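Local coordinates for uncharacterized protein (Bacillus subtilis, PDB 5DQV) that probably hydrolyses nucleotides to release pyrophosphate, as a metal-dependent pyrophosphohydrolase of the HD-domain superfamily, at residues D14-W19 with F89-E94; W33-R38 with V63-D68; V44-K49 with M176-A181. All blocks are in the same frame, centred on the assembly; numbering follows the deposited sequence.

Contact 1. Residues D14-W19 with F89-E94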
loop_
_atom_site.group_PDB
_atom_site.type_symbol
_atom_site.label_atom_id
_atom_site.label_comp_id
_atom_site.label_asym_id
_atom_site.label_seq_id
_atom_site.Cartn_x
_atom_site.Cartn_y
_atom_site.Cartn_z
ATOM N N ASP A 14 18.930 15.467 20.047
ATOM C CA ASP A 14 19.123 14.030 20.272
ATOM C C ASP A 14 18.254 13.571 21.466
ATOM O O ASP A 14 17.720 12.462 21.475
ATOM C CB ASP A 14 20.596 13.678 20.520
ATOM C CG ASP A 14 21.414 13.548 19.239
ATOM O OD1 ASP A 14 20.903 13.180 18.150
ATOM O OD2 ASP A 14 22.612 13.811 19.330
ATOM N N GLN A 15 18.134 14.422 22.478
ATOM C CA GLN A 15 17.272 14.129 23.617
ATOM C C GLN A 15 15.833 13.992 23.243
ATOM O O GLN A 15 15.143 13.033 23.618
ATOM C CB GLN A 15 17.411 15.228 24.672
ATOM C CG GLN A 15 16.719 14.901 25.976
ATOM C CD GLN A 15 17.698 14.617 27.118
ATOM O OE1 GLN A 15 18.614 15.372 27.335
ATOM N NE2 GLN A 15 17.481 13.551 27.832
ATOM N N ILE A 16 15.380 14.936 22.424
ATOM C CA ILE A 16 13.988 14.943 21.968
ATOM C C ILE A 16 13.744 13.730 21.091
ATOM O O ILE A 16 12.727 13.077 21.251
ATOM C CB ILE A 16 13.633 16.236 21.255
ATOM C CG1 ILE A 16 13.705 17.388 22.248
ATOM C CG2 ILE A 16 12.182 16.161 20.598
ATOM C CD1 ILE A 16 13.797 18.792 21.592
ATOM N N ARG A 17 14.713 13.397 20.229
ATOM C CA ARG A 17 14.585 12.234 19.358
ATOM C C ARG A 17 14.350 10.950 20.146
ATOM O O ARG A 17 13.526 10.123 19.763
ATOM C CB ARG A 17 15.832 12.037 18.471
ATOM C CG ARG A 17 15.877 12.823 17.244
ATOM C CD ARG A 17 17.162 12.614 16.441
ATOM N NE ARG A 17 17.083 13.606 15.395
ATOM C CZ ARG A 17 16.391 13.457 14.250
ATOM N NH1 ARG A 17 15.803 12.311 13.936
ATOM N NH2 ARG A 17 16.333 14.453 13.386
ATOM N N THR A 18 15.112 10.751 21.219
ATOM C CA THR A 18 15.042 9.481 21.963
ATOM C C THR A 18 13.673 9.447 22.697
ATOM O O THR A 18 13.043 8.421 22.786
ATOM C CB THR A 18 16.183 9.382 22.980
ATOM O OG1 THR A 18 17.447 9.482 22.311
ATOM C CG2 THR A 18 16.112 8.073 23.828
ATOM N N TRP A 19 13.262 10.589 23.245
ATOM C CA TRP A 19 11.963 10.722 23.912
ATOM C C TRP A 19 10.803 10.348 22.994
ATOM O O TRP A 19 9.979 9.496 23.334
ATOM C CB TRP A 19 11.784 12.124 24.534
ATOM C CG TRP A 19 10.420 12.481 24.939
ATOM C CD1 TRP A 19 9.585 11.761 25.737
ATOM C CD2 TRP A 19 9.700 13.657 24.549
ATOM N NE1 TRP A 19 8.365 12.440 25.904
ATOM C CE2 TRP A 19 8.414 13.592 25.171
ATOM C CE3 TRP A 19 10.008 14.760 23.727
ATOM C CZ2 TRP A 19 7.464 14.578 25.007
ATOM C CZ3 TRP A 19 9.072 15.725 23.575
ATOM C CH2 TRP A 19 7.800 15.639 24.219
ATOM N N PHE A 89 13.831 19.369 29.392
ATOM C CA PHE A 89 14.977 19.048 28.568
ATOM C C PHE A 89 15.890 20.234 28.252
ATOM O O PHE A 89 16.972 20.038 27.635
ATOM C CB PHE A 89 14.551 18.355 27.278
ATOM C CG PHE A 89 14.078 16.922 27.432
ATOM C CD1 PHE A 89 14.403 16.134 28.522
ATOM C CD2 PHE A 89 13.385 16.332 26.393
ATOM C CE1 PHE A 89 13.976 14.794 28.591
ATOM C CE2 PHE A 89 13.011 15.026 26.455
ATOM C CZ PHE A 89 13.308 14.250 27.550
ATOM N N GLY A 90 15.507 21.443 28.685
ATOM C CA GLY A 90 16.378 22.611 28.603
ATOM C C GLY A 90 16.102 23.555 27.438
ATOM O O GLY A 90 16.833 24.549 27.257
ATOM N N ILE A 91 15.031 23.304 26.674
ATOM C CA ILE A 91 14.637 24.249 25.652
ATOM C C ILE A 91 14.076 25.476 26.364
ATOM O O ILE A 91 13.234 25.338 27.228
ATOM C CB ILE A 91 13.591 23.606 24.656
ATOM C CG1 ILE A 91 14.283 22.441 23.915
ATOM C CG2 ILE A 91 12.986 24.674 23.735
ATOM C CD1 ILE A 91 13.830 22.218 22.543
ATOM N N GLY A 92 14.504 26.664 25.983
ATOM C CA GLY A 92 14.028 27.910 26.627
ATOM C C GLY A 92 12.527 28.138 26.430
ATOM O O GLY A 92 11.924 27.590 25.522
ATOM N N LYS A 93 11.934 28.952 27.291
ATOM C CA LYS A 93 10.487 29.193 27.280
ATOM C C LYS A 93 10.025 29.711 25.934
ATOM O O LYS A 93 8.975 29.318 25.442
ATOM C CB LYS A 93 10.097 30.228 28.355
ATOM C CG LYS A 93 8.648 30.799 28.212
ATOM C CD LYS A 93 8.315 31.900 29.236
ATOM C CE LYS A 93 6.938 32.533 28.937
ATOM N NZ LYS A 93 6.027 31.571 28.251
ATOM N N GLU A 94 10.809 30.591 25.342
ATOM C CA GLU A 94 10.376 31.248 24.114
ATOM C C GLU A 94 10.336 30.262 22.946
ATOM O O GLU A 94 9.379 30.270 22.164
ATOM C CB GLU A 94 11.252 32.464 23.785
ATOM C CG GLU A 94 11.336 33.484 24.936
ATOM C CD GLU A 94 10.019 34.198 25.214
ATOM O OE1 GLU A 94 9.079 33.561 25.755
ATOM O OE2 GLU A 94 9.932 35.411 24.902
HETATM O O HOH W 1 18.613 18.070 26.512
#
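Gln-15 lies over one face of the Phe-89 ring, and this is a CH-pi contact. Its CG sits 3.5 Å from the ring centroid, only 4° off the normal. CG is about equally far from all six ring carbons. With CG anti to the backbone N, the chain bends at chi2 and lays the amide along the same face. Amide and ring planes are 25° apart, and NE2 of Gln-15 comes to 3.8 Å from CE1 of Phe-89.

The second aromatic contact is with Trp-19. The pair is an offset edge-to-face stack, with the edge of Phe-89 turned toward the face of Trp-19. The centroid of the Trp-19 five-membered ring is 5.7 Å from that of Phe-89, and the planes meet at 81°. CB of Trp-19 touches the rim of Phe-89 in its plane, 3.7 Å from CE2.

The segment 89-94 is the link between helices 79-88 and 93-106 of the all-helical HD domain. Helix 79-88 ends in a Schellman motif at Gly-90, whose phi is positive. Gly-92 is the N-cap of the next helix.

Apolar packing continues at Ile-91. Its CD1 meets CD1 of Ile-16 at 3.6 Å, and the two side chains cross at about a right angle. Ile-16 also reaches the Phe-89 ring, with CG1 at 4.3 Å from CD2. Around this patch, Ile-16 packs on Thr-59 and Leu-62 of helix 54-63, and Ile-91 on Phe-55.

The polar link is a single water. It donates to OE1 of Gln-15 and to the carbonyl O of Phe-89, each at 2.8 Å.

Contact 2. Residues W33-R38 with V63-D68. With NI (nickel (II) ion), chain C.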
loop_
_atom_site.group_PDB
_atom_site.type_symbol
_atom_site.label_atom_id
_atom_site.label_comp_id
_atom_site.label_asym_id
_atom_site.label_seq_id
_atom_site.Cartn_x
_atom_site.Cartn_y
_atom_site.Cartn_z
ATOM N N TRP A 33 7.236 6.313 14.294
ATOM C CA TRP A 33 8.538 6.876 14.438
ATOM C C TRP A 33 9.157 7.052 13.049
ATOM O O TRP A 33 9.803 8.066 12.788
ATOM C CB TRP A 33 9.457 6.059 15.412
ATOM C CG TRP A 33 10.854 6.514 15.285
ATOM C CD1 TRP A 33 11.886 5.809 14.747
ATOM C CD2 TRP A 33 11.382 7.826 15.578
ATOM N NE1 TRP A 33 13.028 6.579 14.708
ATOM C CE2 TRP A 33 12.754 7.811 15.236
ATOM C CE3 TRP A 33 10.848 8.981 16.152
ATOM C CZ2 TRP A 33 13.589 8.930 15.401
ATOM C CZ3 TRP A 33 11.667 10.081 16.323
ATOM C CH2 TRP A 33 13.022 10.061 15.942
ATOM N N LEU A 34 8.936 6.096 12.159
ATOM C CA LEU A 34 9.532 6.171 10.824
ATOM C C LEU A 34 9.059 7.434 10.070
ATOM O O LEU A 34 9.869 8.134 9.482
ATOM C CB LEU A 34 9.251 4.900 10.039
ATOM C CG LEU A 34 9.891 3.644 10.693
ATOM C CD1 LEU A 34 9.691 2.382 9.843
ATOM C CD2 LEU A 34 11.368 3.917 10.930
ATOM N N HIS A 35 7.758 7.715 10.157
ATOM C CA HIS A 35 7.158 8.909 9.571
ATOM C C HIS A 35 7.830 10.142 10.166
ATOM O O HIS A 35 8.292 11.028 9.445
ATOM C CB HIS A 35 5.622 8.925 9.813
ATOM C CG HIS A 35 4.998 10.255 9.538
ATOM N ND1 HIS A 35 4.928 10.790 8.274
ATOM C CD2 HIS A 35 4.490 11.193 10.368
ATOM C CE1 HIS A 35 4.348 11.977 8.334
ATOM N NE2 HIS A 35 4.078 12.244 9.597
ATOM N N ILE A 36 7.894 10.207 11.501
ATOM C CA ILE A 36 8.466 11.364 12.159
ATOM C C ILE A 36 9.923 11.574 11.744
ATOM O O ILE A 36 10.306 12.658 11.397
ATOM C CB ILE A 36 8.311 11.249 13.685
ATOM C CG1 ILE A 36 6.838 11.502 14.035
ATOM C CG2 ILE A 36 9.261 12.227 14.357
ATOM C CD1 ILE A 36 6.522 11.028 15.434
ATOM N N SER A 37 10.712 10.504 11.675
ATOM C CA SER A 37 12.118 10.635 11.279
ATOM C C SER A 37 12.260 11.194 9.870
ATOM O O SER A 37 13.101 12.089 9.599
ATOM C CB SER A 37 12.845 9.290 11.433
ATOM O OG SER A 37 14.137 9.327 10.795
ATOM N N ARG A 38 11.419 10.707 8.955
ATOM C CA ARG A 38 11.460 11.186 7.576
ATOM C C ARG A 38 11.065 12.660 7.522
ATOM O O ARG A 38 11.672 13.472 6.793
ATOM C CB ARG A 38 10.534 10.351 6.643
ATOM C CG ARG A 38 10.955 8.919 6.421
ATOM C CD ARG A 38 10.138 8.210 5.342
ATOM N NE ARG A 38 8.704 8.266 5.616
ATOM C CZ ARG A 38 7.985 7.367 6.253
ATOM N NH1 ARG A 38 8.531 6.313 6.809
ATOM N NH2 ARG A 38 6.701 7.580 6.425
ATOM N N VAL A 63 8.079 16.637 17.270
ATOM C CA VAL A 63 6.908 16.486 18.173
ATOM C C VAL A 63 5.573 16.727 17.509
ATOM O O VAL A 63 4.539 16.633 18.183
ATOM C CB VAL A 63 7.049 17.362 19.458
ATOM C CG1 VAL A 63 8.403 17.019 20.191
ATOM C CG2 VAL A 63 6.966 18.902 19.092
ATOM N N HIS A 64 5.577 16.930 16.182
ATOM C CA HIS A 64 4.388 17.423 15.462
ATOM C C HIS A 64 3.190 16.483 15.611
ATOM O O HIS A 64 2.049 16.957 15.611
ATOM C CB HIS A 64 4.723 17.743 13.962
ATOM C CG HIS A 64 4.548 16.602 12.999
ATOM N ND1 HIS A 64 5.553 15.704 12.711
ATOM C CD2 HIS A 64 3.492 16.247 12.210
ATOM C CE1 HIS A 64 5.114 14.801 11.845
ATOM N NE2 HIS A 64 3.860 15.108 11.522
ATOM N N ASP A 65 3.439 15.191 15.811
ATOM C CA ASP A 65 2.379 14.177 15.859
ATOM C C ASP A 65 1.924 13.791 17.266
ATOM O O ASP A 65 0.964 12.988 17.396
ATOM C CB ASP A 65 2.915 12.822 15.319
ATOM C CG ASP A 65 2.607 12.566 13.876
ATOM O OD1 ASP A 65 2.165 13.480 13.107
ATOM O OD2 ASP A 65 2.867 11.383 13.506
ATOM N N LEU A 66 2.636 14.230 18.309
ATOM C CA LEU A 66 2.500 13.597 19.617
ATOM C C LEU A 66 1.108 13.929 20.190
ATOM O O LEU A 66 0.609 13.185 21.003
ATOM C CB LEU A 66 3.574 14.048 20.595
ATOM C CG LEU A 66 5.031 13.608 20.359
ATOM C CD1 LEU A 66 5.853 14.193 21.453
ATOM C CD2 LEU A 66 5.147 12.074 20.325
ATOM N N ILE A 67 0.548 15.048 19.757
ATOM C CA ILE A 67 -0.760 15.503 20.221
ATOM C C ILE A 67 -1.911 15.200 19.264
ATOM O O ILE A 67 -3.043 15.587 19.518
ATOM C CB ILE A 67 -0.741 17.001 20.553
ATOM C CG1 ILE A 67 -0.590 17.893 19.306
ATOM C CG2 ILE A 67 0.397 17.298 21.516
ATOM C CD1 ILE A 67 -0.923 19.414 19.582
ATOM N N ASP A 68 -1.609 14.507 18.168
ATOM C CA ASP A 68 -2.550 14.399 17.053
ATOM C C ASP A 68 -3.615 13.375 17.462
ATOM O O ASP A 68 -3.339 12.334 18.080
ATOM C CB ASP A 68 -1.778 14.035 15.771
ATOM C CG ASP A 68 -2.660 14.004 14.492
ATOM O OD1 ASP A 68 -3.475 13.095 14.346
ATOM O OD2 ASP A 68 -2.481 14.852 13.614
HETATM NI NI NI C . 2.830 13.829 10.386
#
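His-35 has CG anti to its backbone N (chi1 166°), and His-64 has CG between N and the carbonyl carbon (chi1 90°). These torsions bring the two NE2 atoms to one nickel ion. The residues belong to the H...HD...D signature of the HD domain. Here helix 33-50 supplies the first histidine, and the turn after helix 54-63 supplies the HD pair. Nickel lies 2.2 Å from NE2 of His-35 and 2.0 Å from NE2 of His-64. OD1 of Asp-130, from helix 121-132, also binds the nickel.

The imidazoles meet rim to rim, with their planes at 62°. Their NE2 atoms share the metal rather than a hydrogen bond. Each ring is also held at its other nitrogen: ND1 of His-35 bonds to Asp-133, and ND1 of His-64 to the carbonyl O of Ala-61. These second-shell bonds help fix the ring rotations.

OD1 of Asp-65 stands 2.8 Å from nickel, longer than either histidine bond. With an asparagine here the carboxylate charge is gone, and the nickel would probably be left with less negative charge close by on this side. The other carboxylate oxygen faces helix 33-50. OD2 of Asp-65 lies near the plane of the His-35 ring, at its edge, 3.5 Å from CD2. Ile-36 slides past this aspartate, its CD1 4.0 Å from CB of Asp-65.

Contact 3. Residues V44-K49 with M176-A181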
loop_
_atom_site.group_PDB
_atom_site.type_symbol
_atom_site.label_atom_id
_atom_site.label_comp_id
_atom_site.label_asym_id
_atom_site.label_seq_id
_atom_site.Cartn_x
_atom_site.Cartn_y
_atom_site.Cartn_z
ATOM N N VAL A 44 14.306 19.730 7.922
ATOM C CA VAL A 44 15.594 20.394 8.149
ATOM C C VAL A 44 16.188 20.780 6.802
ATOM O O VAL A 44 16.743 21.909 6.635
ATOM C CB VAL A 44 16.572 19.501 9.043
ATOM C CG1 VAL A 44 18.042 19.973 8.929
ATOM C CG2 VAL A 44 16.053 19.486 10.534
ATOM N N TYR A 45 16.031 19.900 5.811
ATOM C CA TYR A 45 16.522 20.193 4.456
ATOM C C TYR A 45 15.855 21.462 3.844
ATOM O O TYR A 45 16.511 22.414 3.414
ATOM C CB TYR A 45 16.335 18.983 3.529
ATOM C CG TYR A 45 16.630 19.344 2.095
ATOM C CD1 TYR A 45 17.948 19.307 1.621
ATOM C CD2 TYR A 45 15.630 19.727 1.217
ATOM C CE1 TYR A 45 18.257 19.648 0.323
ATOM C CE2 TYR A 45 15.932 20.064 -0.102
ATOM C CZ TYR A 45 17.255 20.026 -0.532
ATOM O OH TYR A 45 17.604 20.353 -1.820
ATOM N N ILE A 46 14.544 21.489 3.887
ATOM C CA ILE A 46 13.749 22.652 3.425
ATOM C C ILE A 46 14.059 23.938 4.227
ATOM O O ILE A 46 14.245 25.007 3.669
ATOM C CB ILE A 46 12.280 22.333 3.537
ATOM C CG1 ILE A 46 11.905 21.236 2.526
ATOM C CG2 ILE A 46 11.406 23.583 3.266
ATOM C CD1 ILE A 46 10.554 20.612 2.801
ATOM N N GLY A 47 14.117 23.790 5.541
ATOM C CA GLY A 47 14.434 24.837 6.458
ATOM C C GLY A 47 15.749 25.507 6.173
ATOM O O GLY A 47 15.857 26.750 6.198
ATOM N N GLU A 48 16.750 24.705 5.830
ATOM C CA GLU A 48 18.046 25.258 5.485
ATOM C C GLU A 48 18.001 26.050 4.169
ATOM O O GLU A 48 18.505 27.168 4.103
ATOM C CB GLU A 48 19.146 24.167 5.500
ATOM C CG GLU A 48 20.572 24.770 5.298
ATOM C CD GLU A 48 20.985 24.962 3.829
ATOM O OE1 GLU A 48 20.403 24.280 2.952
ATOM O OE2 GLU A 48 21.923 25.777 3.540
ATOM N N LYS A 49 17.347 25.512 3.145
ATOM C CA LYS A 49 17.164 26.230 1.882
ATOM C C LYS A 49 16.366 27.510 2.068
ATOM O O LYS A 49 16.616 28.498 1.376
ATOM C CB LYS A 49 16.452 25.346 0.845
ATOM C CG LYS A 49 17.219 24.056 0.439
ATOM C CD LYS A 49 18.419 24.384 -0.354
ATOM C CE LYS A 49 19.065 23.149 -0.903
ATOM N NZ LYS A 49 20.351 23.539 -1.494
ATOM N N MET A 176 1.357 23.554 -0.950
ATOM C CA MET A 176 2.719 23.692 -0.437
ATOM C C MET A 176 2.970 25.174 -0.196
ATOM O O MET A 176 2.601 26.048 -1.034
ATOM C CB MET A 176 3.713 23.094 -1.438
ATOM C CG MET A 176 3.598 21.571 -1.574
ATOM S SD MET A 176 4.164 20.656 -0.091
ATOM C CE MET A 176 3.385 19.134 -0.591
ATOM N N ASN A 177 3.582 25.452 0.971
ATOM C CA ASN A 177 3.921 26.770 1.390
ATOM C C ASN A 177 5.224 27.343 0.752
ATOM O O ASN A 177 5.251 28.488 0.320
ATOM C CB ASN A 177 4.040 26.806 2.911
ATOM C CG ASN A 177 2.728 26.460 3.606
ATOM O OD1 ASN A 177 1.736 27.229 3.530
ATOM N ND2 ASN A 177 2.740 25.341 4.367
ATOM N N THR A 178 6.300 26.565 0.742
ATOM C CA THR A 178 7.623 27.114 0.399
ATOM C C THR A 178 7.980 26.776 -1.036
ATOM O O THR A 178 7.501 25.770 -1.583
ATOM C CB THR A 178 8.722 26.589 1.364
ATOM O OG1 THR A 178 8.837 25.160 1.253
ATOM C CG2 THR A 178 8.384 26.929 2.826
ATOM N N ASP A 179 8.823 27.627 -1.626
ATOM C CA ASP A 179 9.402 27.377 -2.929
ATOM C C ASP A 179 10.160 26.043 -2.947
ATOM O O ASP A 179 9.996 25.270 -3.897
ATOM C CB ASP A 179 10.335 28.532 -3.329
ATOM C CG ASP A 179 9.565 29.826 -3.654
ATOM O OD1 ASP A 179 8.327 29.745 -3.852
ATOM O OD2 ASP A 179 10.204 30.905 -3.703
ATOM N N THR A 180 10.943 25.771 -1.894
ATOM C CA THR A 180 11.729 24.550 -1.837
ATOM C C THR A 180 10.815 23.323 -1.858
ATOM O O THR A 180 11.021 22.380 -2.633
ATOM C CB THR A 180 12.649 24.506 -0.605
ATOM O OG1 THR A 180 13.523 25.641 -0.643
ATOM C CG2 THR A 180 13.502 23.198 -0.614
ATOM N N ALA A 181 9.798 23.337 -1.009
ATOM C CA ALA A 181 8.829 22.242 -0.958
ATOM C C ALA A 181 8.065 22.093 -2.265
ATOM O O ALA A 181 7.791 20.967 -2.702
ATOM C CB ALA A 181 7.835 22.428 0.222
#
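Ile-46 and Thr-180 bring the two backbones closest, with CA atoms 5.9 Å apart. Segment 44-49 is all helix. Segment 176-181 runs from loop into the first turn of helix 179-202. Thr-178 is the N-cap of that helix. Its OG1 accepts from N of Ala-181 at 3.1 Å, with an N-H...O angle of 155°.

Thr-180 is the residue most buried by the other segment. Its CG2 meets Ile-46 CG1 at 4.0 Å, and the two side chains slide past each other in opposite directions. The same methyl group lies 4.0 Å from CE2 of Tyr-45. The contact joins helix 33-50, which carries the first metal-binding histidine, to the start of the long C-terminal helix. Helix 121-132 covers Ile-46 further through Val-125 and Leu-132.

Lys-49 crosses Thr-180 at about a right angle. Its CB is 3.3 Å from OG1 of Thr-180. That hydroxyl has its polar partner in Glu-50, on the same helix as Lys-49. Ile-46 also packs against the capping turn. With CG2 anti to the backbone N, this methyl group comes within 3.6 Å of OG1 of Thr-178, while CD1 packs on CB of Ala-181 at 4.2 Å.

How the contacts relate
From the N terminus, helix 8-24 comes first, and contact 1 ties it to the link between helices 79-88 and 93-106. The loop so closed contains contact 2 entirely, which joins the start of helix 33-50 to the turn after helix 54-63. Contacts 1 and 2 touch: Trp-19 packs on Val-63 and Leu-66, and Ile-16 on Val-63. Contact 3 takes up helix 33-50 again near its end and closes a much longer loop to helix 179-202. It crosses both other contacts along the chain and touches neither. Helix 33-50 thus connects the metal site with the C-terminal helix.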